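Local coordinates for uncharacterized protein (Pyrococcus furiosus DSM 3638, PDB 3WZ2) that is a homolog of the proteasome-assembly chaperones, probably acts on the archaeal proteasome as a chaperone or activator, and forms a five-chain assembly, at residues A20-G25 and G161-E166; K42-D47 and L202-S207; G154-M159 and S174-G179; N193-L198 and V206-L211. All blocks are in the same frame, centred on the assembly; numbering follows the deposited sequence.

Contact 1: residues A20-G25 and G161-E166; sequences AIFIEG and GKLLWE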
loop_
_atom_site.group_PDB
_atom_site.type_symbol
_atom_site.label_atom_id
_atom_site.label_comp_id
_atom_site.label_asym_id
_atom_site.label_seq_id
_atom_site.Cartn_x
_atom_site.Cartn_y
_atom_site.Cartn_z
ATOM N N ALA B 20 -26.225 26.911 -10.014
ATOM C CA ALA B 20 -25.019 26.846 -10.829
ATOM C C ALA B 20 -25.238 26.032 -12.084
ATOM O O ALA B 20 -25.938 24.996 -12.092
ATOM C CB ALA B 20 -23.894 26.246 -10.002
ATOM N N ILE B 21 -24.645 26.500 -13.164
ATOM C CA ILE B 21 -24.314 25.658 -14.285
ATOM C C ILE B 21 -22.865 25.263 -14.155
ATOM O O ILE B 21 -21.965 26.109 -14.228
ATOM C CB ILE B 21 -24.589 26.386 -15.600
ATOM C CG1 ILE B 21 -26.096 26.636 -15.731
ATOM C CG2 ILE B 21 -24.074 25.579 -16.788
ATOM C CD1 ILE B 21 -26.449 27.709 -16.745
ATOM N N PHE B 22 -22.638 23.957 -13.953
ATOM C CA PHE B 22 -21.313 23.435 -13.634
ATOM C C PHE B 22 -20.784 22.697 -14.821
ATOM O O PHE B 22 -21.429 21.760 -15.306
ATOM C CB PHE B 22 -21.407 22.472 -12.466
ATOM C CG PHE B 22 -20.083 21.946 -12.006
ATOM C CD1 PHE B 22 -19.393 22.588 -11.011
ATOM C CD2 PHE B 22 -19.563 20.785 -12.523
ATOM C CE1 PHE B 22 -18.179 22.093 -10.554
ATOM C CE2 PHE B 22 -18.358 20.278 -12.070
ATOM C CZ PHE B 22 -17.670 20.931 -11.082
ATOM N N ILE B 23 -19.618 23.111 -15.290
ATOM C CA ILE B 23 -19.016 22.514 -16.464
ATOM C C ILE B 23 -17.702 21.879 -16.089
ATOM O O ILE B 23 -16.848 22.544 -15.509
ATOM C CB ILE B 23 -18.754 23.586 -17.510
ATOM C CG1 ILE B 23 -20.083 24.209 -17.925
ATOM C CG2 ILE B 23 -18.041 22.995 -18.710
ATOM C CD1 ILE B 23 -19.909 25.527 -18.635
ATOM N N GLU B 24 -17.520 20.604 -16.420
ATOM C CA GLU B 24 -16.327 19.891 -15.995
ATOM C C GLU B 24 -15.516 19.478 -17.224
ATOM O O GLU B 24 -16.066 18.903 -18.144
ATOM C CB GLU B 24 -16.739 18.639 -15.199
ATOM C CG GLU B 24 -15.618 17.658 -14.946
ATOM C CD GLU B 24 -15.437 16.606 -16.044
ATOM O OE1 GLU B 24 -16.412 15.911 -16.419
ATOM O OE2 GLU B 24 -14.294 16.386 -16.459
ATOM N N GLY B 25 -14.222 19.769 -17.229
ATOM C CA GLY B 25 -13.348 19.404 -18.338
ATOM C C GLY B 25 -12.010 18.865 -17.864
ATOM O O GLY B 25 -10.963 19.376 -18.254
ATOM N N GLY B 161 -17.575 10.331 -16.931
ATOM C CA GLY B 161 -18.489 9.185 -16.709
ATOM C C GLY B 161 -19.084 9.142 -15.312
ATOM O O GLY B 161 -20.252 8.848 -15.127
ATOM N N LYS B 162 -18.260 9.413 -14.310
ATOM C CA LYS B 162 -18.698 9.302 -12.929
ATOM C C LYS B 162 -19.696 10.377 -12.597
ATOM O O LYS B 162 -20.708 10.110 -12.001
ATOM C CB LYS B 162 -17.515 9.375 -11.942
ATOM C CG LYS B 162 -17.894 8.959 -10.512
ATOM C CD LYS B 162 -18.168 7.457 -10.464
ATOM C CE LYS B 162 -18.891 6.981 -9.228
ATOM N NZ LYS B 162 -18.022 7.037 -8.040
ATOM N N LEU B 163 -19.398 11.595 -13.011
ATOM C CA LEU B 163 -20.300 12.715 -12.759
ATOM C C LEU B 163 -21.620 12.538 -13.438
ATOM O O LEU B 163 -22.667 12.807 -12.865
ATOM C CB LEU B 163 -19.713 14.008 -13.289
ATOM C CG LEU B 163 -19.589 15.274 -12.510
ATOM C CD1 LEU B 163 -19.517 14.957 -11.047
ATOM C CD2 LEU B 163 -18.450 16.161 -13.022
ATOM N N LEU B 164 -21.587 12.128 -14.693
ATOM C CA LEU B 164 -22.839 11.874 -15.406
ATOM C C LEU B 164 -23.757 11.028 -14.523
ATOM O O LEU B 164 -24.916 11.373 -14.298
ATOM C CB LEU B 164 -22.559 11.153 -16.716
ATOM C CG LEU B 164 -23.741 10.656 -17.529
ATOM C CD1 LEU B 164 -24.590 11.828 -17.965
ATOM C CD2 LEU B 164 -23.258 9.848 -18.715
ATOM N N TRP B 165 -23.215 9.927 -14.008
ATOM C CA TRP B 165 -24.009 8.942 -13.271
ATOM C C TRP B 165 -24.387 9.535 -11.889
ATOM O O TRP B 165 -25.572 9.545 -11.515
ATOM C CB TRP B 165 -23.254 7.613 -13.136
ATOM C CG TRP B 165 -23.949 6.618 -12.180
ATOM C CD1 TRP B 165 -23.555 6.281 -10.922
ATOM C CD2 TRP B 165 -25.136 5.888 -12.436
ATOM N NE1 TRP B 165 -24.426 5.391 -10.379
ATOM C CE2 TRP B 165 -25.423 5.138 -11.282
ATOM C CE3 TRP B 165 -25.985 5.793 -13.525
ATOM C CZ2 TRP B 165 -26.517 4.277 -11.199
ATOM C CZ3 TRP B 165 -27.091 4.937 -13.450
ATOM C CH2 TRP B 165 -27.360 4.203 -12.289
ATOM N N GLU B 166 -23.394 10.028 -11.152
ATOM C CA GLU B 166 -23.636 10.431 -9.762
ATOM C C GLU B 166 -24.510 11.662 -9.652
ATOM O O GLU B 166 -25.417 11.713 -8.811
ATOM C CB GLU B 166 -22.347 10.644 -8.997
ATOM C CG GLU B 166 -21.588 9.341 -8.687
ATOM C CD GLU B 166 -22.349 8.380 -7.762
ATOM O OE1 GLU B 166 -23.038 8.889 -6.849
ATOM O OE2 GLU B 166 -22.310 7.113 -7.977
#
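With CG anti to the backbone N (chi1 168°) and the side chain then turned about CB-CG (chi2 -89°), E24 lays its aliphatic part against L163, while F22, also anti at chi1 (-176°), carries its ring to the same leucine. This is helix-on-sheet packing in the three-layer alpha/beta/alpha sandwich of a PAC2-family protein: strand 21-24 lies inside the central sheet and helix 158-169 covers one face of it. The residues F22 and E24 point to that face. I23, between them, points to the other, where L198 and L202 of helix 188-202 meet it.

L163 alone spans the gap from the helix, and leucine suits the task because a single methyl, CD2, can serve both strand residues. CD2 is 4.2 Å from F22 CE2, approaching the ring at a slant, and the L163 side chain runs at an angle to that of E24. V102 of helix 91-107 and V113 of strand 112-120 add apolar neighbours to the leucine, and I101 and L105 pack on F22.

A glutamate in so buried a place needs polar partners for its carboxylate. OE1 is hydrogen-bonded to S115 OG and S160 OG and OE2 to Y26 N, which should hold the group in a fixed orientation. Its methylenes are left to the leucine: CB and CG of E24 are each 3.7 Å from L163 CD2.

Contact 2: residues K42-D47 and L202-S207; sequences KELDMD and LGLNVS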
loop_
_atom_site.group_PDB
_atom_site.type_symbol
_atom_site.label_atom_id
_atom_site.label_comp_id
_atom_site.label_asym_id
_atom_site.label_seq_id
_atom_site.Cartn_x
_atom_site.Cartn_y
_atom_site.Cartn_z
ATOM N N LYS B 42 -10.992 31.252 -19.972
ATOM C CA LYS B 42 -10.255 32.422 -20.440
ATOM C C LYS B 42 -11.123 33.339 -21.289
ATOM O O LYS B 42 -11.172 34.534 -21.037
ATOM C CB LYS B 42 -9.016 31.984 -21.206
ATOM C CG LYS B 42 -8.245 33.121 -21.852
ATOM C CD LYS B 42 -7.026 32.606 -22.611
ATOM C CE LYS B 42 -5.853 32.470 -21.643
ATOM N NZ LYS B 42 -4.737 31.652 -22.193
ATOM N N GLU B 43 -11.885 32.790 -22.233
ATOM C CA GLU B 43 -12.707 33.627 -23.106
ATOM C C GLU B 43 -13.854 34.324 -22.406
ATOM O O GLU B 43 -14.270 35.403 -22.826
ATOM C CB GLU B 43 -13.315 32.826 -24.251
ATOM C CG GLU B 43 -12.361 32.495 -25.358
ATOM C CD GLU B 43 -11.585 33.695 -25.900
ATOM O OE1 GLU B 43 -12.186 34.480 -26.664
ATOM O OE2 GLU B 43 -10.379 33.836 -25.568
ATOM N N LEU B 44 -14.422 33.698 -21.384
ATOM C CA LEU B 44 -15.476 34.328 -20.601
ATOM C C LEU B 44 -14.927 35.162 -19.443
ATOM O O LEU B 44 -15.703 35.605 -18.598
ATOM C CB LEU B 44 -16.442 33.268 -20.043
ATOM C CG LEU B 44 -17.265 32.533 -21.113
ATOM C CD1 LEU B 44 -17.919 31.285 -20.577
ATOM C CD2 LEU B 44 -18.329 33.466 -21.705
ATOM N N ASP B 45 -13.607 35.334 -19.377
ATOM C CA ASP B 45 -12.989 36.227 -18.404
ATOM C C ASP B 45 -13.338 35.832 -16.969
ATOM O O ASP B 45 -13.690 36.667 -16.146
ATOM C CB ASP B 45 -13.407 37.682 -18.679
ATOM C CG ASP B 45 -12.518 38.705 -17.954
ATOM O OD1 ASP B 45 -11.283 38.498 -17.881
ATOM O OD2 ASP B 45 -13.082 39.695 -17.433
ATOM N N MET B 46 -13.224 34.546 -16.657
ATOM C CA MET B 46 -13.681 34.064 -15.364
ATOM C C MET B 46 -12.652 34.378 -14.296
ATOM O O MET B 46 -11.480 34.431 -14.583
ATOM C CB MET B 46 -13.956 32.564 -15.434
ATOM C CG MET B 46 -15.083 32.254 -16.393
ATOM S SD MET B 46 -15.815 30.653 -16.056
ATOM C CE MET B 46 -17.364 30.797 -16.899
ATOM N N ASP B 47 -13.105 34.547 -13.067
ATOM C CA ASP B 47 -12.220 34.575 -11.912
ATOM C C ASP B 47 -11.992 33.175 -11.377
ATOM O O ASP B 47 -12.868 32.305 -11.455
ATOM C CB ASP B 47 -12.822 35.435 -10.790
ATOM C CG ASP B 47 -13.239 36.816 -11.280
ATOM O OD1 ASP B 47 -12.396 37.514 -11.894
ATOM O OD2 ASP B 47 -14.421 37.189 -11.097
ATOM N N LEU B 202 -25.917 26.803 -24.036
ATOM C CA LEU B 202 -26.014 27.721 -22.925
ATOM C C LEU B 202 -26.283 29.159 -23.371
ATOM O O LEU B 202 -26.383 30.044 -22.543
ATOM C CB LEU B 202 -24.721 27.690 -22.114
ATOM C CG LEU B 202 -24.435 26.348 -21.492
ATOM C CD1 LEU B 202 -23.196 26.464 -20.631
ATOM C CD2 LEU B 202 -25.616 25.872 -20.664
ATOM N N GLY B 203 -26.378 29.384 -24.682
ATOM C CA GLY B 203 -26.650 30.721 -25.223
ATOM C C GLY B 203 -25.519 31.656 -24.918
ATOM O O GLY B 203 -25.726 32.768 -24.451
ATOM N N LEU B 204 -24.307 31.189 -25.141
ATOM C CA LEU B 204 -23.162 32.048 -24.971
ATOM C C LEU B 204 -22.733 32.662 -26.286
ATOM O O LEU B 204 -23.296 32.354 -27.358
ATOM C CB LEU B 204 -22.040 31.283 -24.296
ATOM C CG LEU B 204 -22.424 30.694 -22.949
ATOM C CD1 LEU B 204 -21.283 29.854 -22.401
ATOM C CD2 LEU B 204 -22.833 31.820 -22.005
ATOM N N ASN B 205 -21.797 33.594 -26.199
ATOM C CA ASN B 205 -21.302 34.248 -27.395
ATOM C C ASN B 205 -19.809 34.044 -27.526
ATOM O O ASN B 205 -19.089 35.015 -27.724
ATOM C CB ASN B 205 -21.668 35.746 -27.382
ATOM C CG ASN B 205 -23.172 35.968 -27.422
ATOM O OD1 ASN B 205 -23.804 36.176 -26.390
ATOM N ND2 ASN B 205 -23.750 35.915 -28.620
ATOM N N VAL B 206 -19.352 32.792 -27.429
ATOM C CA VAL B 206 -17.947 32.475 -27.638
ATOM C C VAL B 206 -17.591 31.973 -29.030
ATOM O O VAL B 206 -18.018 30.915 -29.473
ATOM C CB VAL B 206 -17.423 31.470 -26.581
ATOM C CG1 VAL B 206 -15.906 31.294 -26.681
ATOM C CG2 VAL B 206 -17.763 32.002 -25.211
ATOM N N SER B 207 -16.710 32.706 -29.682
ATOM C CA SER B 207 -16.130 32.276 -30.936
ATOM C C SER B 207 -15.003 31.268 -30.670
ATOM O O SER B 207 -14.160 31.482 -29.812
ATOM C CB SER B 207 -15.553 33.499 -31.679
ATOM O OG SER B 207 -14.807 33.089 -32.824
#
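V206 touches two consecutive residues, the last of helix 32-43 and the one after it, one with each methyl. Its CG1, anti to the backbone N (chi1 -172°), rests on the aliphatic part of E43, 3.9 Å from E43 CB, and its CG2 meets the tip of L44, 3.8 Å from L44 CD2. The side chains of L44 and V206 run nearly at right angles, as do those of L44 and L204, whose CD1 lies 4.1 Å from L44 CD1. One leucine branch therefore goes to each partner. A beta-branched valine, short and two-pronged, suits a place between neighbouring side chains, while E43 can give its methylenes to the valine and still keep its carboxylate at the surface.

Just behind the leucine, the helix stops in a Schellman motif. D45, with positive phi, is the C-prime residue: D45 N bonds to K42 O at 3.1 Å and M46 N to A41 O. The chain turns sharply here, leaving L44 at the exit and sending M46 back to the sheet, where it packs on I80 and I82.

The opposite segment follows its own helix end. G203 has positive phi, an angle glycine adopts readily, and lets the chain leave helix 188-202, after which L204 and V206 point toward E43 and L44. N199 OD1 of helix 188-202 accepts from V206 N, tying the loop to the helix it has just left, and L202 packs against I21 and I23 of strand 21-24.

Contact 3: residues G154-M159 and S174-G179; sequences GSITGM and SYVLLG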
loop_
_atom_site.group_PDB
_atom_site.type_symbol
_atom_site.label_atom_id
_atom_site.label_comp_id
_atom_site.label_asym_id
_atom_site.label_seq_id
_atom_site.Cartn_x
_atom_site.Cartn_y
_atom_site.Cartn_z
ATOM N N GLY B 154 -21.647 2.681 -25.523
ATOM C CA GLY B 154 -20.213 2.851 -25.406
ATOM C C GLY B 154 -19.860 3.031 -23.935
ATOM O O GLY B 154 -20.681 2.815 -23.070
ATOM N N SER B 155 -18.653 3.487 -23.655
ATOM C CA SER B 155 -18.283 3.769 -22.308
ATOM C C SER B 155 -17.620 5.102 -22.172
ATOM O O SER B 155 -16.975 5.575 -23.103
ATOM C CB SER B 155 -17.398 2.699 -21.774
ATOM O OG SER B 155 -16.247 2.634 -22.506
ATOM N N ILE B 156 -17.853 5.739 -21.029
ATOM C CA ILE B 156 -17.244 7.017 -20.688
ATOM C C ILE B 156 -16.505 6.858 -19.367
ATOM O O ILE B 156 -17.139 6.730 -18.308
ATOM C CB ILE B 156 -18.284 8.126 -20.567
ATOM C CG1 ILE B 156 -19.163 8.187 -21.827
ATOM C CG2 ILE B 156 -17.594 9.455 -20.358
ATOM C CD1 ILE B 156 -20.290 9.212 -21.739
ATOM N N THR B 157 -15.175 6.820 -19.431
ATOM C CA THR B 157 -14.325 6.571 -18.250
ATOM C C THR B 157 -13.857 7.888 -17.644
ATOM O O THR B 157 -13.977 8.952 -18.253
ATOM C CB THR B 157 -13.059 5.788 -18.605
ATOM O OG1 THR B 157 -12.361 6.509 -19.640
ATOM C CG2 THR B 157 -13.427 4.397 -19.114
ATOM N N GLY B 158 -13.462 7.831 -16.383
ATOM C CA GLY B 158 -12.968 9.006 -15.717
ATOM C C GLY B 158 -14.049 9.865 -15.101
ATOM O O GLY B 158 -15.221 9.445 -14.946
ATOM N N MET B 159 -13.648 11.085 -14.767
ATOM C CA MET B 159 -14.520 12.023 -14.080
ATOM C C MET B 159 -15.842 12.189 -14.819
ATOM O O MET B 159 -16.908 12.248 -14.190
ATOM C CB MET B 159 -13.801 13.376 -13.881
ATOM C CG MET B 159 -14.642 14.467 -13.236
ATOM S SD MET B 159 -15.153 14.092 -11.566
ATOM C CE MET B 159 -13.670 14.443 -10.628
ATOM N N SER B 174 -27.911 16.174 -15.789
ATOM C CA SER B 174 -26.513 15.918 -16.153
ATOM C C SER B 174 -26.399 15.576 -17.643
ATOM O O SER B 174 -27.331 15.003 -18.257
ATOM C CB SER B 174 -25.839 14.869 -15.253
ATOM O OG SER B 174 -26.287 13.567 -15.487
ATOM N N TYR B 175 -25.279 16.002 -18.221
ATOM C CA TYR B 175 -24.978 15.799 -19.614
ATOM C C TYR B 175 -23.491 15.556 -19.803
ATOM O O TYR B 175 -22.676 16.070 -19.038
ATOM C CB TYR B 175 -25.339 17.012 -20.453
ATOM C CG TYR B 175 -26.640 17.719 -20.113
ATOM C CD1 TYR B 175 -26.766 18.415 -18.947
ATOM C CD2 TYR B 175 -27.749 17.711 -20.985
ATOM C CE1 TYR B 175 -27.927 19.083 -18.629
ATOM C CE2 TYR B 175 -28.930 18.397 -20.673
ATOM C CZ TYR B 175 -28.988 19.092 -19.500
ATOM O OH TYR B 175 -30.125 19.758 -19.167
ATOM N N VAL B 176 -23.146 14.788 -20.835
ATOM C CA VAL B 176 -21.802 14.798 -21.385
ATOM C C VAL B 176 -21.859 15.142 -22.892
ATOM O O VAL B 176 -22.659 14.593 -23.623
ATOM C CB VAL B 176 -21.113 13.443 -21.186
ATOM C CG1 VAL B 176 -19.646 13.501 -21.598
ATOM C CG2 VAL B 176 -21.222 12.968 -19.731
ATOM N N LEU B 177 -20.997 16.050 -23.319
ATOM C CA LEU B 177 -20.751 16.296 -24.736
ATOM C C LEU B 177 -19.433 15.634 -25.106
ATOM O O LEU B 177 -18.428 15.851 -24.410
ATOM C CB LEU B 177 -20.662 17.787 -24.987
ATOM C CG LEU B 177 -21.886 18.605 -24.586
ATOM C CD1 LEU B 177 -21.617 20.079 -24.801
ATOM C CD2 LEU B 177 -23.072 18.172 -25.409
ATOM N N LEU B 178 -19.461 14.792 -26.150
ATOM C CA LEU B 178 -18.298 14.048 -26.560
ATOM C C LEU B 178 -17.839 14.418 -27.957
ATOM O O LEU B 178 -18.524 14.135 -28.943
ATOM C CB LEU B 178 -18.589 12.564 -26.524
ATOM C CG LEU B 178 -18.955 12.038 -25.148
ATOM C CD1 LEU B 178 -20.418 11.683 -25.108
ATOM C CD2 LEU B 178 -18.150 10.835 -24.825
ATOM N N GLY B 179 -16.666 15.024 -28.032
ATOM C CA GLY B 179 -16.043 15.318 -29.317
ATOM C C GLY B 179 -15.308 14.114 -29.805
ATOM O O GLY B 179 -14.340 13.673 -29.169
#
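I156 gives up more surface here than any other residue, and its length explains why. CG1 stands anti to the carbonyl carbon (chi1 -53°) and CD1 continues the line (chi2 176°), making a straight arm that carries one methyl to both partners on strand 174-181. L178 meets it tip to tip: I156 CD1 is 4.1 Å from L178 CD2, and I156 CG1 is equally near that methyl. The neighbouring V176 offers CG1, 4.3 Å from I156 CD1, a looser touch from a shorter side chain.

Two residues apart on an extended strand, V176 and L178 point to the same face, and the isoleucine tip reaches both. Y175 and L177, on the other face, pack on helix 188-202 instead. V176 also packs on S115 and A117 of the adjacent strand 112-120. The nearest CA atoms across the contact, those of I156 and V176, are 9.0 Å apart, too far for backbone pairing; strand 154-157 instead passes over the face of the sheet to which V176 and L178 point, and the two segments meet by side chains alone.

Strand 154-157 finds its backbone partner elsewhere. Residues G154 to T157 form an antiparallel ladder with a strand of a neighbouring subunit, and I156 also packs on I63 of that subunit. The arrangement is an intersubunit beta ladder laid over the central sheet of an alpha/beta/alpha sandwich.

Contact 4: residues N193-L198 and V206-L211; sequences NVVEVL and VSVEPL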
loop_
_atom_site.group_PDB
_atom_site.type_symbol
_atom_site.label_atom_id
_atom_site.label_comp_id
_atom_site.label_asym_id
_atom_site.label_seq_id
_atom_site.Cartn_x
_atom_site.Cartn_y
_atom_site.Cartn_z
ATOM N N ASN B 193 -15.027 21.957 -31.625
ATOM C CA ASN B 193 -16.341 21.410 -31.935
ATOM C C ASN B 193 -17.241 21.335 -30.682
ATOM O O ASN B 193 -18.433 21.640 -30.733
ATOM C CB ASN B 193 -16.226 19.995 -32.529
ATOM C CG ASN B 193 -15.475 19.957 -33.864
ATOM O OD1 ASN B 193 -15.399 20.954 -34.546
ATOM N ND2 ASN B 193 -15.001 18.768 -34.263
ATOM N N VAL B 194 -16.655 20.920 -29.557
ATOM C CA VAL B 194 -17.405 20.808 -28.319
ATOM C C VAL B 194 -17.811 22.178 -27.783
ATOM O O VAL B 194 -18.950 22.379 -27.363
ATOM C CB VAL B 194 -16.611 20.023 -27.262
ATOM C CG1 VAL B 194 -17.246 20.166 -25.916
ATOM C CG2 VAL B 194 -16.539 18.564 -27.683
ATOM N N VAL B 195 -16.904 23.142 -27.842
ATOM C CA VAL B 195 -17.249 24.483 -27.424
ATOM C C VAL B 195 -18.398 25.077 -28.250
ATOM O O VAL B 195 -19.291 25.702 -27.686
ATOM C CB VAL B 195 -16.053 25.428 -27.488
ATOM C CG1 VAL B 195 -16.487 26.871 -27.252
ATOM C CG2 VAL B 195 -15.032 25.002 -26.470
ATOM N N GLU B 196 -18.403 24.835 -29.557
ATOM C CA GLU B 196 -19.508 25.316 -30.398
ATOM C C GLU B 196 -20.850 24.778 -29.925
ATOM O O GLU B 196 -21.814 25.513 -29.876
ATOM C CB GLU B 196 -19.329 24.967 -31.898
ATOM C CG GLU B 196 -18.290 25.813 -32.624
ATOM C CD GLU B 196 -18.124 25.438 -34.109
ATOM O OE1 GLU B 196 -17.789 24.269 -34.446
ATOM O OE2 GLU B 196 -18.358 26.327 -34.957
ATOM N N VAL B 197 -20.930 23.493 -29.619
ATOM C CA VAL B 197 -22.189 22.925 -29.105
ATOM C C VAL B 197 -22.557 23.501 -27.756
ATOM O O VAL B 197 -23.719 23.836 -27.517
ATOM C CB VAL B 197 -22.143 21.411 -29.025
ATOM C CG1 VAL B 197 -23.409 20.884 -28.373
ATOM C CG2 VAL B 197 -21.973 20.808 -30.422
ATOM N N LEU B 198 -21.577 23.632 -26.869
ATOM C CA LEU B 198 -21.839 24.217 -25.565
ATOM C C LEU B 198 -22.351 25.650 -25.624
ATOM O O LEU B 198 -23.237 26.062 -24.869
ATOM C CB LEU B 198 -20.585 24.161 -24.693
ATOM C CG LEU B 198 -20.849 24.537 -23.222
ATOM C CD1 LEU B 198 -21.625 23.452 -22.526
ATOM C CD2 LEU B 198 -19.526 24.750 -22.534
ATOM N N VAL B 206 -19.352 32.792 -27.429
ATOM C CA VAL B 206 -17.947 32.475 -27.638
ATOM C C VAL B 206 -17.591 31.973 -29.030
ATOM O O VAL B 206 -18.018 30.915 -29.473
ATOM C CB VAL B 206 -17.423 31.470 -26.581
ATOM C CG1 VAL B 206 -15.906 31.294 -26.681
ATOM C CG2 VAL B 206 -17.763 32.002 -25.211
ATOM N N SER B 207 -16.710 32.706 -29.682
ATOM C CA SER B 207 -16.130 32.276 -30.936
ATOM C C SER B 207 -15.003 31.268 -30.670
ATOM O O SER B 207 -14.160 31.482 -29.812
ATOM C CB SER B 207 -15.553 33.499 -31.679
ATOM O OG SER B 207 -14.807 33.089 -32.824
ATOM N N VAL B 208 -14.950 30.222 -31.456
ATOM C CA VAL B 208 -13.824 29.290 -31.403
ATOM C C VAL B 208 -12.656 29.621 -32.332
ATOM O O VAL B 208 -11.660 28.870 -32.357
ATOM C CB VAL B 208 -14.244 27.815 -31.642
ATOM C CG1 VAL B 208 -15.255 27.409 -30.593
ATOM C CG2 VAL B 208 -14.774 27.589 -33.038
ATOM N N GLU B 209 -12.741 30.731 -33.064
ATOM C CA GLU B 209 -11.683 31.078 -34.006
ATOM C C GLU B 209 -10.310 31.226 -33.364
ATOM O O GLU B 209 -9.322 30.713 -33.895
ATOM C CB GLU B 209 -12.054 32.318 -34.825
ATOM C CG GLU B 209 -13.184 32.077 -35.828
ATOM C CD GLU B 209 -12.809 31.102 -36.946
ATOM O OE1 GLU B 209 -11.695 31.243 -37.515
ATOM O OE2 GLU B 209 -13.624 30.199 -37.272
ATOM N N PRO B 210 -10.228 31.862 -32.190
ATOM C CA PRO B 210 -8.923 31.902 -31.518
ATOM C C PRO B 210 -8.321 30.525 -31.132
ATOM O O PRO B 210 -7.096 30.335 -31.125
ATOM C CB PRO B 210 -9.188 32.758 -30.271
ATOM C CG PRO B 210 -10.433 33.502 -30.564
ATOM C CD PRO B 210 -11.254 32.606 -31.437
ATOM N N LEU B 211 -9.185 29.550 -30.887
ATOM C CA LEU B 211 -8.754 28.171 -30.619
ATOM C C LEU B 211 -8.226 27.502 -31.868
ATOM O O LEU B 211 -7.209 26.795 -31.826
ATOM C CB LEU B 211 -9.950 27.337 -30.130
ATOM C CG LEU B 211 -9.752 26.083 -29.300
ATOM C CD1 LEU B 211 -8.565 26.249 -28.383
ATOM C CD2 LEU B 211 -10.974 25.531 -28.541
#
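V195 and V208 pack helix 188-202 against the loop that leads from it into helix 209-213, on the outer side of the alpha/beta/alpha fold. Most of the contact is apolar. The valines lie side by side, pointing opposite ways, and with V195 CG1 anti to its own N (chi1 171°) that methyl comes to 3.6 Å from V208 CG1. V206 adds a more distant touch to V195, CG1 to CG1 at 4.5 Å. Compact beta-branched side chains suit this narrow spacing between helix and loop, and A36 of helix 32-43 also packs on V195.

E196 stands at the solvent edge with its chain extended beyond CG. It runs nearly perpendicular to V208, its CG 4.0 Å from V208 CG2, so the aliphatic part lies against the valine and the carboxylate probably reaches solvent.

The charged ends supply no attraction: E196 OE2 and E209 OE2 lie 6.5 Å apart, and their like charges may repel weakly, though solvent should damp the effect.

Among the polar interactions, V206 N bonds to N199 OD1 of helix 188-202. Within 206-211, an ST turn leads into helix 209-213: S207 OG accepts from E209 N at 3.1 Å with an N-H...O angle of 163°.

Contacts 1 and 3 are buried and share helix 158-169 and the central sheet; they meet directly where L164 O and S174 OG probably bond, and both also touch the second subunit. Contact 2 lies at the surface, contact 4 is partly buried, and neither meets another chain. These two end on the same loop, sharing V206, which faces helix 32-43 in one and helix 188-202 in the other. On the sheet face turned to helix 188-202, L177 packs on V197 and L198, joining contact 3 to contact 4, as I23 joins contact 1 to both outer contacts. Chemistry follows place: the interior glutamate of contact 1 has polar partners, whereas the outer glutamates of contacts 2 and 4 lend their methylenes to valines.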